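Local atomic coordinates of CDP-glucose-4,6-dehydratase (Yersinia pseudotuberculosis, PDB entry 1RKX), a protein that catalyses the NAD-dependent dehydration of CDP-D-glucose, probably to the 4-keto-6-deoxy sugar nucleotide, as a member of the short-chain dehydrogenase/reductase superfamily. Residues A117-G122 / N173-P178; G123-V128 / A179-H184; V330-N335 / H343-T348; S26-T31 / N352-K357. All blocks are in the same frame, centred on the assembly; numbering follows the deposited sequence.

Contact 1: A117-G122 / N173-P178; sequences AIRHVG and NSFFNP
R119 reaches from the last turn of helix 100-121 across to F175, in the last turn of helix 156-175, and lays its side chain over one face of the phenyl ring. CD comes first, 3.3 Å from F175 CG, and makes a CH-pi contact near the rim. The chain then bends at chi3 (84°), which carries the guanidinium on over the same ring. CZ stands 4.2 Å from the ring centroid and 14° off the normal, a cation-pi stack with the planes 28° apart. The other face of the guanidinium lies against H120 CE1, and NH2 forms a salt bridge with E116, so its rotation is fixed from several directions. On the far face of the F175 ring sits S174 CB.

F176, the first residue to leave the helix, sends its ring edge toward the backbone of R119: CZ is 3.7 Å from R119 CA. I118 CG2 adds an apolar touch to F176 CZ at 4.1 Å. P100 of a second subunit packs on R119, placing the stack near a subunit boundary. The pairing therefore joins two helix ends through dispersion and cation-pi attraction, while the arginine's charge is answered by E116 rather than by the facing segment.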
loop_
_atom_site.group_PDB
_atom_site.type_symbol
_atom_site.label_atom_id
_atom_site.label_comp_id
_atom_site.label_asym_id
_atom_site.label_seq_id
_atom_site.Cartn_x
_atom_site.Cartn_y
_atom_site.Cartn_z
ATOM N N ALA C 117 20.039 -27.948 4.390
ATOM C CA ALA C 117 20.828 -28.999 3.756
ATOM C C ALA C 117 21.578 -28.427 2.558
ATOM O O ALA C 117 22.770 -28.682 2.368
ATOM C CB ALA C 117 19.922 -30.140 3.311
ATOM N N ILE C 118 20.873 -27.639 1.753
ATOM C CA ILE C 118 21.468 -27.028 0.574
ATOM C C ILE C 118 22.615 -26.105 0.975
ATOM O O ILE C 118 23.672 -26.081 0.333
ATOM C CB ILE C 118 20.402 -26.239 -0.218
ATOM C CG1 ILE C 118 19.377 -27.221 -0.791
ATOM C CG2 ILE C 118 21.061 -25.408 -1.320
ATOM C CD1 ILE C 118 18.199 -26.571 -1.498
ATOM N N ARG C 119 22.400 -25.361 2.054
ATOM C CA ARG C 119 23.392 -24.432 2.572
ATOM C C ARG C 119 24.706 -25.137 2.919
ATOM O O ARG C 119 25.791 -24.664 2.577
ATOM C CB ARG C 119 22.824 -23.743 3.816
ATOM C CG ARG C 119 23.713 -22.697 4.450
ATOM C CD ARG C 119 22.915 -21.849 5.431
ATOM N NE ARG C 119 22.784 -22.428 6.767
ATOM C CZ ARG C 119 23.674 -22.257 7.738
ATOM N NH1 ARG C 119 24.762 -21.526 7.518
ATOM N NH2 ARG C 119 23.468 -22.793 8.936
ATOM N N HIS C 120 24.605 -26.282 3.584
ATOM C CA HIS C 120 25.794 -27.021 3.995
ATOM C C HIS C 120 26.429 -27.920 2.942
ATOM O O HIS C 120 27.652 -28.032 2.881
ATOM C CB HIS C 120 25.482 -27.826 5.255
ATOM C CG HIS C 120 25.163 -26.969 6.440
ATOM N ND1 HIS C 120 26.024 -25.997 6.905
ATOM C CD2 HIS C 120 24.069 -26.914 7.236
ATOM C CE1 HIS C 120 25.473 -25.380 7.935
ATOM N NE2 HIS C 120 24.286 -25.918 8.155
ATOM N N VAL C 121 25.613 -28.560 2.113
ATOM C CA VAL C 121 26.142 -29.438 1.075
ATOM C C VAL C 121 26.907 -28.648 0.020
ATOM O O VAL C 121 27.973 -29.070 -0.434
ATOM C CB VAL C 121 25.008 -30.239 0.398
ATOM C CG1 VAL C 121 25.553 -31.032 -0.787
ATOM C CG2 VAL C 121 24.373 -31.184 1.407
ATOM N N GLY C 122 26.361 -27.498 -0.365
ATOM C CA GLY C 122 27.008 -26.662 -1.362
ATOM C C GLY C 122 26.872 -27.203 -2.776
ATOM O O GLY C 122 26.405 -28.322 -2.981
ATOM N N ASN C 173 18.396 -14.090 1.893
ATOM C CA ASN C 173 19.046 -12.870 2.359
ATOM C C ASN C 173 20.232 -13.129 3.275
ATOM O O ASN C 173 21.252 -12.440 3.196
ATOM C CB ASN C 173 18.038 -11.990 3.099
ATOM C CG ASN C 173 17.100 -11.256 2.162
ATOM O OD1 ASN C 173 16.067 -10.738 2.584
ATOM N ND2 ASN C 173 17.463 -11.196 0.885
ATOM N N SER C 174 20.090 -14.125 4.143
ATOM C CA SER C 174 21.127 -14.456 5.108
ATOM C C SER C 174 22.240 -15.371 4.609
ATOM O O SER C 174 23.407 -15.156 4.936
ATOM C CB SER C 174 20.496 -15.101 6.343
ATOM O OG SER C 174 19.455 -14.295 6.874
ATOM N N PHE C 175 21.887 -16.381 3.821
ATOM C CA PHE C 175 22.881 -17.346 3.363
ATOM C C PHE C 175 23.123 -17.482 1.862
ATOM O O PHE C 175 24.141 -18.044 1.451
ATOM C CB PHE C 175 22.530 -18.713 3.947
ATOM C CG PHE C 175 22.192 -18.671 5.416
ATOM C CD1 PHE C 175 20.900 -18.963 5.857
ATOM C CD2 PHE C 175 23.158 -18.324 6.360
ATOM C CE1 PHE C 175 20.578 -18.910 7.215
ATOM C CE2 PHE C 175 22.848 -18.268 7.721
ATOM C CZ PHE C 175 21.554 -18.563 8.150
ATOM N N PHE C 176 22.203 -16.986 1.043
ATOM C CA PHE C 176 22.358 -17.071 -0.410
ATOM C C PHE C 176 22.136 -15.682 -0.994
ATOM O O PHE C 176 21.508 -15.525 -2.045
ATOM C CB PHE C 176 21.330 -18.045 -1.005
ATOM C CG PHE C 176 21.322 -19.405 -0.354
ATOM C CD1 PHE C 176 20.195 -19.858 0.328
ATOM C CD2 PHE C 176 22.432 -20.245 -0.441
ATOM C CE1 PHE C 176 20.170 -21.128 0.913
ATOM C CE2 PHE C 176 22.419 -21.514 0.137
ATOM C CZ PHE C 176 21.285 -21.959 0.815
ATOM N N ASN C 177 22.647 -14.676 -0.296
ATOM C CA ASN C 177 22.487 -13.288 -0.708
ATOM C C ASN C 177 23.089 -13.015 -2.083
ATOM O O ASN C 177 24.199 -13.450 -2.382
ATOM C CB ASN C 177 23.127 -12.358 0.329
ATOM C CG ASN C 177 22.764 -10.904 0.109
ATOM O OD1 ASN C 177 23.106 -10.316 -0.915
ATOM N ND2 ASN C 177 22.060 -10.316 1.072
ATOM N N PRO C 178 22.351 -12.295 -2.942
ATOM C CA PRO C 178 22.819 -11.966 -4.292
ATOM C C PRO C 178 24.190 -11.299 -4.262
ATOM O O PRO C 178 25.027 -11.531 -5.135
ATOM C CB PRO C 178 21.730 -11.031 -4.810
ATOM C CG PRO C 178 20.501 -11.581 -4.162
ATOM C CD PRO C 178 20.972 -11.812 -2.740
#

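Contact 2: G123-V128 / A179-H184; sequences GVKAVV and ANYGQH
The side chain of K125 starts with CG beside its own backbone N and then folds at chi2 (-99°) and chi3 (63°), swinging NZ back to Y181. The tyrosine extends to meet it, CG anti to the backbone N (chi1 -177°). In the Rossmann-type fold of this family, K125 directly precedes strand 126-130 of the parallel sheet, and Y181 opens the short helix 181-184 that leads toward the neighbouring strand 187-192. The contact thus lies at the N-terminal ends of these two neighbouring strands, on the protein surface and away from the cofactor sites.

NZ donates to Y181 OH at 3.0 Å, the two side chains crossing at about a right angle. It is the one direct touch between the segments; water supplies the rest. One water donates to both V124 O and H184 O, at 2.8 Å from each, and a second accepts from G123 N while donating to H184 O, so that carbonyl receives two bonds from solvent. H184 itself is fixed by its ring: ND1 bonds to T186 N and NE2 to N177 O, and Y181 CA lies over one face. A third water lies at the edge of the Y181 ring, in its plane, 2.7 Å from K125 O.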
loop_
_atom_site.group_PDB
_atom_site.type_symbol
_atom_site.label_atom_id
_atom_site.label_comp_id
_atom_site.label_asym_id
_atom_site.label_seq_id
_atom_site.Cartn_x
_atom_site.Cartn_y
_atom_site.Cartn_z
ATOM N N GLY C 123 27.271 -26.398 -3.756
ATOM C CA GLY C 123 27.207 -26.829 -5.141
ATOM C C GLY C 123 25.864 -26.674 -5.835
ATOM O O GLY C 123 25.777 -26.816 -7.055
ATOM N N VAL C 124 24.807 -26.397 -5.077
ATOM C CA VAL C 124 23.497 -26.229 -5.693
ATOM C C VAL C 124 23.449 -24.863 -6.375
ATOM O O VAL C 124 23.678 -23.829 -5.743
ATOM C CB VAL C 124 22.370 -26.337 -4.653
ATOM C CG1 VAL C 124 21.022 -26.161 -5.335
ATOM C CG2 VAL C 124 22.434 -27.701 -3.955
ATOM N N LYS C 125 23.147 -24.865 -7.670
ATOM C CA LYS C 125 23.102 -23.638 -8.458
ATOM C C LYS C 125 21.718 -22.992 -8.514
ATOM O O LYS C 125 21.598 -21.764 -8.530
ATOM C CB LYS C 125 23.585 -23.926 -9.887
ATOM C CG LYS C 125 25.024 -24.443 -9.992
ATOM C CD LYS C 125 25.994 -23.329 -10.360
ATOM C CE LYS C 125 26.040 -22.262 -9.282
ATOM N NZ LYS C 125 26.685 -20.994 -9.727
ATOM N N ALA C 126 20.676 -23.816 -8.547
ATOM C CA ALA C 126 19.312 -23.301 -8.618
ATOM C C ALA C 126 18.354 -24.035 -7.694
ATOM O O ALA C 126 18.322 -25.267 -7.656
ATOM C CB ALA C 126 18.797 -23.376 -10.054
ATOM N N VAL C 127 17.568 -23.265 -6.948
ATOM C CA VAL C 127 16.591 -23.835 -6.036
ATOM C C VAL C 127 15.232 -23.218 -6.351
ATOM O O VAL C 127 15.073 -21.992 -6.349
ATOM C CB VAL C 127 16.940 -23.535 -4.557
ATOM C CG1 VAL C 127 15.892 -24.174 -3.629
ATOM C CG2 VAL C 127 18.330 -24.062 -4.228
ATOM N N VAL C 128 14.260 -24.071 -6.639
ATOM C CA VAL C 128 12.918 -23.617 -6.940
ATOM C C VAL C 128 11.996 -24.210 -5.888
ATOM O O VAL C 128 11.709 -25.408 -5.888
ATOM C CB VAL C 128 12.467 -24.068 -8.339
ATOM C CG1 VAL C 128 10.998 -23.707 -8.550
ATOM C CG2 VAL C 128 13.325 -23.388 -9.398
ATOM N N ALA C 179 24.411 -10.478 -3.243
ATOM C CA ALA C 179 25.671 -9.765 -3.085
ATOM C C ALA C 179 26.851 -10.710 -2.916
ATOM O O ALA C 179 27.996 -10.324 -3.136
ATOM C CB ALA C 179 25.589 -8.827 -1.893
ATOM N N ASN C 180 26.576 -11.948 -2.520
ATOM C CA ASN C 180 27.640 -12.928 -2.319
ATOM C C ASN C 180 27.550 -14.099 -3.284
ATOM O O ASN C 180 28.181 -15.131 -3.068
ATOM C CB ASN C 180 27.598 -13.464 -0.885
ATOM C CG ASN C 180 27.900 -12.399 0.146
ATOM O OD1 ASN C 180 27.940 -12.675 1.346
ATOM N ND2 ASN C 180 28.114 -11.170 -0.313
ATOM N N TYR C 181 26.766 -13.943 -4.345
ATOM C CA TYR C 181 26.598 -15.014 -5.320
ATOM C C TYR C 181 27.935 -15.555 -5.819
ATOM O O TYR C 181 28.090 -16.759 -6.023
ATOM C CB TYR C 181 25.780 -14.525 -6.512
ATOM C CG TYR C 181 25.515 -15.608 -7.533
ATOM C CD1 TYR C 181 24.544 -16.587 -7.307
ATOM C CD2 TYR C 181 26.254 -15.669 -8.719
ATOM C CE1 TYR C 181 24.315 -17.602 -8.238
ATOM C CE2 TYR C 181 26.037 -16.675 -9.652
ATOM C CZ TYR C 181 25.067 -17.639 -9.409
ATOM O OH TYR C 181 24.856 -18.640 -10.333
ATOM N N GLY C 182 28.899 -14.659 -6.010
ATOM C CA GLY C 182 30.206 -15.068 -6.488
ATOM C C GLY C 182 30.883 -16.068 -5.575
ATOM O O GLY C 182 31.865 -16.694 -5.959
ATOM N N GLN C 183 30.356 -16.229 -4.365
ATOM C CA GLN C 183 30.940 -17.160 -3.410
ATOM C C GLN C 183 30.143 -18.459 -3.293
ATOM O O GLN C 183 30.683 -19.543 -3.509
ATOM C CB GLN C 183 31.049 -16.495 -2.038
ATOM C CG GLN C 183 31.536 -15.054 -2.089
ATOM C CD GLN C 183 31.742 -14.457 -0.709
ATOM O OE1 GLN C 183 30.897 -14.602 0.176
ATOM N NE2 GLN C 183 32.864 -13.771 -0.520
ATOM N N HIS C 184 28.859 -18.350 -2.957
ATOM C CA HIS C 184 28.013 -19.530 -2.800
ATOM C C HIS C 184 27.456 -20.066 -4.115
ATOM O O HIS C 184 27.283 -21.273 -4.274
ATOM C CB HIS C 184 26.865 -19.233 -1.817
ATOM C CG HIS C 184 25.982 -18.096 -2.232
ATOM N ND1 HIS C 184 24.974 -18.236 -3.162
ATOM C CD2 HIS C 184 25.954 -16.800 -1.840
ATOM C CE1 HIS C 184 24.362 -17.076 -3.323
ATOM N NE2 HIS C 184 24.937 -16.188 -2.532
HETATM O O HOH W 1 28.402 -23.927 -2.819
HETATM O O HOH W 2 26.415 -23.552 -5.700
HETATM O O HOH W 3 22.925 -20.213 -10.230
#

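Contact 3: V330-N335 / H343-T348; sequences VGWHKN and HEYSIT
Y345 drives its ring between W332 and N335, and this aromatic packing accounts for most of the contact. Its edge points toward the face of the W332 five-membered ring in an offset edge-to-face pair, centroids 5.2 Å apart and planes at 79°; CD2 comes within 3.5 Å of W332 CD1. Over one face of the tyrosine ring sits N335 CB, a CH-pi contact at 4.2 Å from the centroid. The phenol oxygen ends against the backbone of the facing helix, Y345 OH being 3.4 Å from G331 C, where glycine brings no side chain into its path.

The polar part is one hydrogen bond: W332 NE1 donates to S346 OG at 3.1 Å with an angle of 155° at the hydrogen, and the oxygen lies close to the indole plane. S346 OG is also bonded to M342 O one turn earlier, so it serves the indole and its own helix together. With CG anti to its backbone N, W332 directs the indole to both partners.

The local axes run nearly antiparallel, at 167° and 10.9 Å apart. Helices 322-338 and 342-355, joined by a short turn, form an alpha-alpha hairpin at the C-terminal end of the chain.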
loop_
_atom_site.group_PDB
_atom_site.type_symbol
_atom_site.label_atom_id
_atom_site.label_comp_id
_atom_site.label_asym_id
_atom_site.label_seq_id
_atom_site.Cartn_x
_atom_site.Cartn_y
_atom_site.Cartn_z
ATOM N N VAL C 330 -9.632 -35.779 -20.197
ATOM C CA VAL C 330 -10.529 -36.884 -20.490
ATOM C C VAL C 330 -9.771 -37.966 -21.250
ATOM O O VAL C 330 -9.924 -39.157 -20.977
ATOM C CB VAL C 330 -11.746 -36.406 -21.321
ATOM C CG1 VAL C 330 -12.575 -37.601 -21.779
ATOM C CG2 VAL C 330 -12.599 -35.465 -20.486
ATOM N N GLY C 331 -8.936 -37.548 -22.193
ATOM C CA GLY C 331 -8.172 -38.509 -22.965
ATOM C C GLY C 331 -7.263 -39.349 -22.086
ATOM O O GLY C 331 -7.226 -40.578 -22.203
ATOM N N TRP C 332 -6.525 -38.683 -21.202
ATOM C CA TRP C 332 -5.615 -39.373 -20.301
ATOM C C TRP C 332 -6.379 -40.391 -19.463
ATOM O O TRP C 332 -5.972 -41.548 -19.339
ATOM C CB TRP C 332 -4.921 -38.358 -19.385
ATOM C CG TRP C 332 -3.689 -38.885 -18.713
ATOM C CD1 TRP C 332 -2.396 -38.654 -19.082
ATOM C CD2 TRP C 332 -3.632 -39.729 -17.557
ATOM N NE1 TRP C 332 -1.535 -39.298 -18.227
ATOM C CE2 TRP C 332 -2.266 -39.966 -17.281
ATOM C CE3 TRP C 332 -4.601 -40.308 -16.727
ATOM C CZ2 TRP C 332 -1.840 -40.760 -16.210
ATOM C CZ3 TRP C 332 -4.179 -41.101 -15.658
ATOM C CH2 TRP C 332 -2.809 -41.318 -15.411
ATOM N N HIS C 333 -7.508 -39.982 -18.910
ATOM C CA HIS C 333 -8.263 -40.899 -18.080
ATOM C C HIS C 333 -8.747 -42.155 -18.800
ATOM O O HIS C 333 -8.473 -43.267 -18.348
ATOM C CB HIS C 333 -9.450 -40.193 -17.434
ATOM C CG HIS C 333 -9.828 -40.771 -16.110
ATOM N ND1 HIS C 333 -8.972 -40.764 -15.029
ATOM C CD2 HIS C 333 -10.956 -41.395 -15.696
ATOM C CE1 HIS C 333 -9.559 -41.359 -14.006
ATOM N NE2 HIS C 333 -10.762 -41.751 -14.383
ATOM N N LYS C 334 -9.458 -41.995 -19.912
ATOM C CA LYS C 334 -9.955 -43.173 -20.617
ATOM C C LYS C 334 -8.846 -44.090 -21.123
ATOM O O LYS C 334 -9.043 -45.300 -21.230
ATOM C CB LYS C 334 -10.912 -42.789 -21.754
ATOM C CG LYS C 334 -10.482 -41.647 -22.643
ATOM C CD LYS C 334 -11.528 -41.418 -23.740
ATOM C CE LYS C 334 -12.932 -41.230 -23.162
ATOM N NZ LYS C 334 -13.971 -41.060 -24.221
ATOM N N ASN C 335 -7.680 -43.536 -21.433
ATOM C CA ASN C 335 -6.589 -44.392 -21.867
ATOM C C ASN C 335 -6.151 -45.223 -20.665
ATOM O O ASN C 335 -5.837 -46.407 -20.794
ATOM C CB ASN C 335 -5.415 -43.574 -22.403
ATOM C CG ASN C 335 -5.474 -43.400 -23.912
ATOM O OD1 ASN C 335 -6.074 -42.449 -24.423
ATOM N ND2 ASN C 335 -4.865 -44.339 -24.639
ATOM N N HIS C 343 2.835 -44.718 -18.839
ATOM C CA HIS C 343 4.166 -44.138 -18.746
ATOM C C HIS C 343 4.451 -43.493 -20.097
ATOM O O HIS C 343 4.819 -42.323 -20.177
ATOM C CB HIS C 343 5.227 -45.202 -18.450
ATOM C CG HIS C 343 6.628 -44.672 -18.483
ATOM N ND1 HIS C 343 7.452 -44.806 -19.581
ATOM C CD2 HIS C 343 7.327 -43.949 -17.577
ATOM C CE1 HIS C 343 8.595 -44.187 -19.350
ATOM N NE2 HIS C 343 8.545 -43.657 -18.142
ATOM N N GLU C 344 4.270 -44.269 -21.162
ATOM C CA GLU C 344 4.492 -43.765 -22.512
ATOM C C GLU C 344 3.468 -42.701 -22.874
ATOM O O GLU C 344 3.804 -41.709 -23.512
ATOM C CB GLU C 344 4.414 -44.903 -23.531
ATOM C CG GLU C 344 5.571 -45.881 -23.457
ATOM C CD GLU C 344 6.921 -45.186 -23.496
ATOM O OE1 GLU C 344 7.096 -44.261 -24.320
ATOM O OE2 GLU C 344 7.810 -45.567 -22.706
ATOM N N TYR C 345 2.219 -42.910 -22.473
ATOM C CA TYR C 345 1.171 -41.940 -22.776
ATOM C C TYR C 345 1.509 -40.586 -22.163
ATOM O O TYR C 345 1.359 -39.547 -22.806
ATOM C CB TYR C 345 -0.182 -42.411 -22.240
ATOM C CG TYR C 345 -1.341 -41.561 -22.716
ATOM C CD1 TYR C 345 -2.000 -41.854 -23.913
ATOM C CD2 TYR C 345 -1.762 -40.448 -21.984
ATOM C CE1 TYR C 345 -3.053 -41.061 -24.367
ATOM C CE2 TYR C 345 -2.812 -39.645 -22.429
ATOM C CZ TYR C 345 -3.452 -39.960 -23.621
ATOM O OH TYR C 345 -4.495 -39.187 -24.075
ATOM N N SER C 346 1.975 -40.598 -20.915
ATOM C CA SER C 346 2.321 -39.355 -20.227
ATOM C C SER C 346 3.515 -38.676 -20.877
ATOM O O SER C 346 3.582 -37.449 -20.936
ATOM C CB SER C 346 2.607 -39.623 -18.745
ATOM O OG SER C 346 1.437 -40.090 -18.097
ATOM N N ILE C 347 4.456 -39.471 -21.371
ATOM C CA ILE C 347 5.631 -38.914 -22.032
ATOM C C ILE C 347 5.186 -38.195 -23.300
ATOM O O ILE C 347 5.664 -37.106 -23.617
ATOM C CB ILE C 347 6.637 -40.018 -22.426
ATOM C CG1 ILE C 347 7.109 -40.763 -21.176
ATOM C CG2 ILE C 347 7.817 -39.403 -23.174
ATOM C CD1 ILE C 347 7.720 -39.871 -20.121
ATOM N N THR C 348 4.268 -38.821 -24.030
ATOM C CA THR C 348 3.751 -38.228 -25.258
ATOM C C THR C 348 2.993 -36.941 -24.943
ATOM O O THR C 348 3.041 -35.987 -25.717
ATOM C CB THR C 348 2.818 -39.209 -25.998
ATOM O OG1 THR C 348 3.584 -40.330 -26.460
ATOM C CG2 THR C 348 2.152 -38.528 -27.189
#

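Contact 4: S26-T31 / N352-K357; sequences SLWLQT and NYMNTK
The last turns of helices 20-31 and 342-355 stand well apart, the nearest CA atoms, those of W28 and M354, being 10.1 Å from each other, so long side chains have to span the gap. W28 does so from one side, with CG anti to its backbone N, its indole pushed out between M354 and Y353. The sulfur of M354 meets the edge of the five-membered ring: NE1 makes a weak hydrogen bond to SD at 3.4 Å, with 152° at the hydrogen. This Met-aromatic contact is in-plane rather than over the face, SD lying 79° off the ring normal. A bend at chi3 (-82°) turns the methyl back, leaving CE 3.7 Å from NE1, while M354 CG packs on W28 CZ2.

At the far end of the six-membered ring, W28 CH2 comes to 3.7 Å from Y353 CD2. The two rings meet obliquely, their centroids 5.7 Å apart. Y353 is held from elsewhere: its hydroxyl bonds to E237 and S240, and its ring packs edge-to-face with W320. S240 and L243 of helix 236-251 also touch the indole. Helix 20-31 is the first helix of the Rossmann fold, following the glycine-containing NAD-binding turn, and here the C-terminal helix packs against its last turn.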
loop_
_atom_site.group_PDB
_atom_site.type_symbol
_atom_site.label_atom_id
_atom_site.label_comp_id
_atom_site.label_asym_id
_atom_site.label_seq_id
_atom_site.Cartn_x
_atom_site.Cartn_y
_atom_site.Cartn_z
ATOM N N SER C 26 8.964 -34.900 -12.633
ATOM C CA SER C 26 10.008 -35.920 -12.687
ATOM C C SER C 26 10.030 -36.600 -14.053
ATOM O O SER C 26 11.099 -36.808 -14.629
ATOM C CB SER C 26 9.798 -36.953 -11.581
ATOM O OG SER C 26 9.986 -36.350 -10.309
ATOM N N LEU C 27 8.851 -36.940 -14.570
ATOM C CA LEU C 27 8.752 -37.573 -15.884
ATOM C C LEU C 27 9.299 -36.633 -16.953
ATOM O O LEU C 27 10.014 -37.060 -17.866
ATOM C CB LEU C 27 7.302 -37.912 -16.217
ATOM C CG LEU C 27 6.664 -39.105 -15.511
ATOM C CD1 LEU C 27 5.170 -39.160 -15.835
ATOM C CD2 LEU C 27 7.369 -40.389 -15.953
ATOM N N TRP C 28 8.962 -35.351 -16.836
ATOM C CA TRP C 28 9.411 -34.345 -17.795
ATOM C C TRP C 28 10.935 -34.257 -17.786
ATOM O O TRP C 28 11.576 -34.280 -18.839
ATOM C CB TRP C 28 8.813 -32.976 -17.450
ATOM C CG TRP C 28 8.826 -31.988 -18.598
ATOM C CD1 TRP C 28 9.670 -31.983 -19.678
ATOM C CD2 TRP C 28 7.966 -30.851 -18.757
ATOM N NE1 TRP C 28 9.386 -30.914 -20.498
ATOM C CE2 TRP C 28 8.345 -30.203 -19.958
ATOM C CE3 TRP C 28 6.914 -30.315 -18.003
ATOM C CZ2 TRP C 28 7.705 -29.043 -20.420
ATOM C CZ3 TRP C 28 6.276 -29.157 -18.465
ATOM C CH2 TRP C 28 6.678 -28.538 -19.664
ATOM N N LEU C 29 11.508 -34.158 -16.590
ATOM C CA LEU C 29 12.957 -34.077 -16.428
ATOM C C LEU C 29 13.622 -35.326 -17.011
ATOM O O LEU C 29 14.640 -35.231 -17.697
ATOM C CB LEU C 29 13.313 -33.942 -14.941
ATOM C CG LEU C 29 12.952 -32.600 -14.289
ATOM C CD1 LEU C 29 13.068 -32.694 -12.768
ATOM C CD2 LEU C 29 13.878 -31.517 -14.835
ATOM N N GLN C 30 13.045 -36.493 -16.732
ATOM C CA GLN C 30 13.591 -37.746 -17.253
ATOM C C GLN C 30 13.629 -37.737 -18.781
ATOM O O GLN C 30 14.647 -38.086 -19.383
ATOM C CB GLN C 30 12.765 -38.938 -16.768
ATOM C CG GLN C 30 12.824 -39.161 -15.262
ATOM C CD GLN C 30 11.885 -40.254 -14.790
ATOM O OE1 GLN C 30 11.496 -40.290 -13.616
ATOM N NE2 GLN C 30 11.519 -41.156 -15.694
ATOM N N THR C 31 12.526 -37.332 -19.411
ATOM C CA THR C 31 12.474 -37.306 -20.870
ATOM C C THR C 31 13.508 -36.367 -21.478
ATOM O O THR C 31 13.925 -36.565 -22.617
ATOM C CB THR C 31 11.080 -36.897 -21.396
ATOM O OG1 THR C 31 10.834 -35.520 -21.102
ATOM C CG2 THR C 31 10.007 -37.742 -20.753
ATOM N N ASN C 352 3.633 -33.423 -26.570
ATOM C CA ASN C 352 2.582 -32.644 -27.215
ATOM C C ASN C 352 2.607 -31.217 -26.684
ATOM O O ASN C 352 2.434 -30.261 -27.440
ATOM C CB ASN C 352 1.213 -33.271 -26.943
ATOM C CG ASN C 352 0.973 -34.524 -27.760
ATOM O OD1 ASN C 352 0.073 -35.311 -27.464
ATOM N ND2 ASN C 352 1.772 -34.710 -28.805
ATOM N N TYR C 353 2.827 -31.078 -25.380
ATOM C CA TYR C 353 2.875 -29.759 -24.761
ATOM C C TYR C 353 4.067 -28.969 -25.287
ATOM O O TYR C 353 3.921 -27.828 -25.725
ATOM C CB TYR C 353 3.001 -29.879 -23.240
ATOM C CG TYR C 353 2.940 -28.545 -22.538
ATOM C CD1 TYR C 353 1.715 -27.963 -22.218
ATOM C CD2 TYR C 353 4.106 -27.840 -22.232
ATOM C CE1 TYR C 353 1.651 -26.711 -21.613
ATOM C CE2 TYR C 353 4.052 -26.591 -21.626
ATOM C CZ TYR C 353 2.818 -26.032 -21.321
ATOM O OH TYR C 353 2.753 -24.794 -20.730
ATOM N N MET C 354 5.250 -29.569 -25.230
ATOM C CA MET C 354 6.445 -28.882 -25.698
ATOM C C MET C 354 6.384 -28.500 -27.164
ATOM O O MET C 354 6.918 -27.465 -27.553
ATOM C CB MET C 354 7.692 -29.728 -25.445
ATOM C CG MET C 354 8.086 -29.813 -23.982
ATOM S SD MET C 354 9.863 -30.026 -23.773
ATOM C CE MET C 354 10.018 -31.803 -24.017
ATOM N N ASN C 355 5.731 -29.330 -27.975
ATOM C CA ASN C 355 5.617 -29.062 -29.405
ATOM C C ASN C 355 4.484 -28.104 -29.762
ATOM O O ASN C 355 4.397 -27.646 -30.902
ATOM C CB ASN C 355 5.438 -30.368 -30.182
ATOM C CG ASN C 355 6.664 -31.256 -30.122
ATOM O OD1 ASN C 355 7.782 -30.802 -30.360
ATOM N ND2 ASN C 355 6.461 -32.530 -29.815
ATOM N N THR C 356 3.610 -27.807 -28.803
ATOM C CA THR C 356 2.505 -26.885 -29.062
ATOM C C THR C 356 3.098 -25.523 -29.401
ATOM O O THR C 356 3.703 -24.874 -28.550
ATOM C CB THR C 356 1.578 -26.749 -27.840
ATOM O OG1 THR C 356 0.964 -28.014 -27.566
ATOM C CG2 THR C 356 0.487 -25.719 -28.109
ATOM N N LYS C 357 2.921 -25.110 -30.653
ATOM C CA LYS C 357 3.454 -23.843 -31.152
ATOM C C LYS C 357 4.979 -23.884 -31.189
ATOM O O LYS C 357 5.543 -23.746 -32.296
ATOM C CB LYS C 357 2.989 -22.669 -30.283
ATOM C CG LYS C 357 1.596 -22.153 -30.618
ATOM C CD LYS C 357 0.534 -23.219 -30.418
ATOM C CE LYS C 357 -0.852 -22.671 -30.706
ATOM N NZ LYS C 357 -1.914 -23.683 -30.448
ATOM O OXT LYS C 357 5.589 -24.061 -30.114
#

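Contacts 1 and 2 adjoin, their centres 7 Å apart, and their segments alternate along the chain: helix 100-121 runs into strand 126-130, and helix 156-175 into helix 181-184. I118 of contact 1 packs on V124 and V127 of contact 2. Contacts 3 and 4 share helix 342-355, with centres 13 Å apart; I347 and S346 of contact 3 touch T31 and L27 of contact 4. Contact 4 joins the first Rossmann helix to the chain's end and so spans the other three in sequence. Contacts 1 and 3, about 39 Å apart between centres, lie on opposite sides of the chain's centre. One pair thus lies by the N-terminal ends of strands 126-130 and 187-192, the other where the C-terminal helices meet each other and helix 20-31.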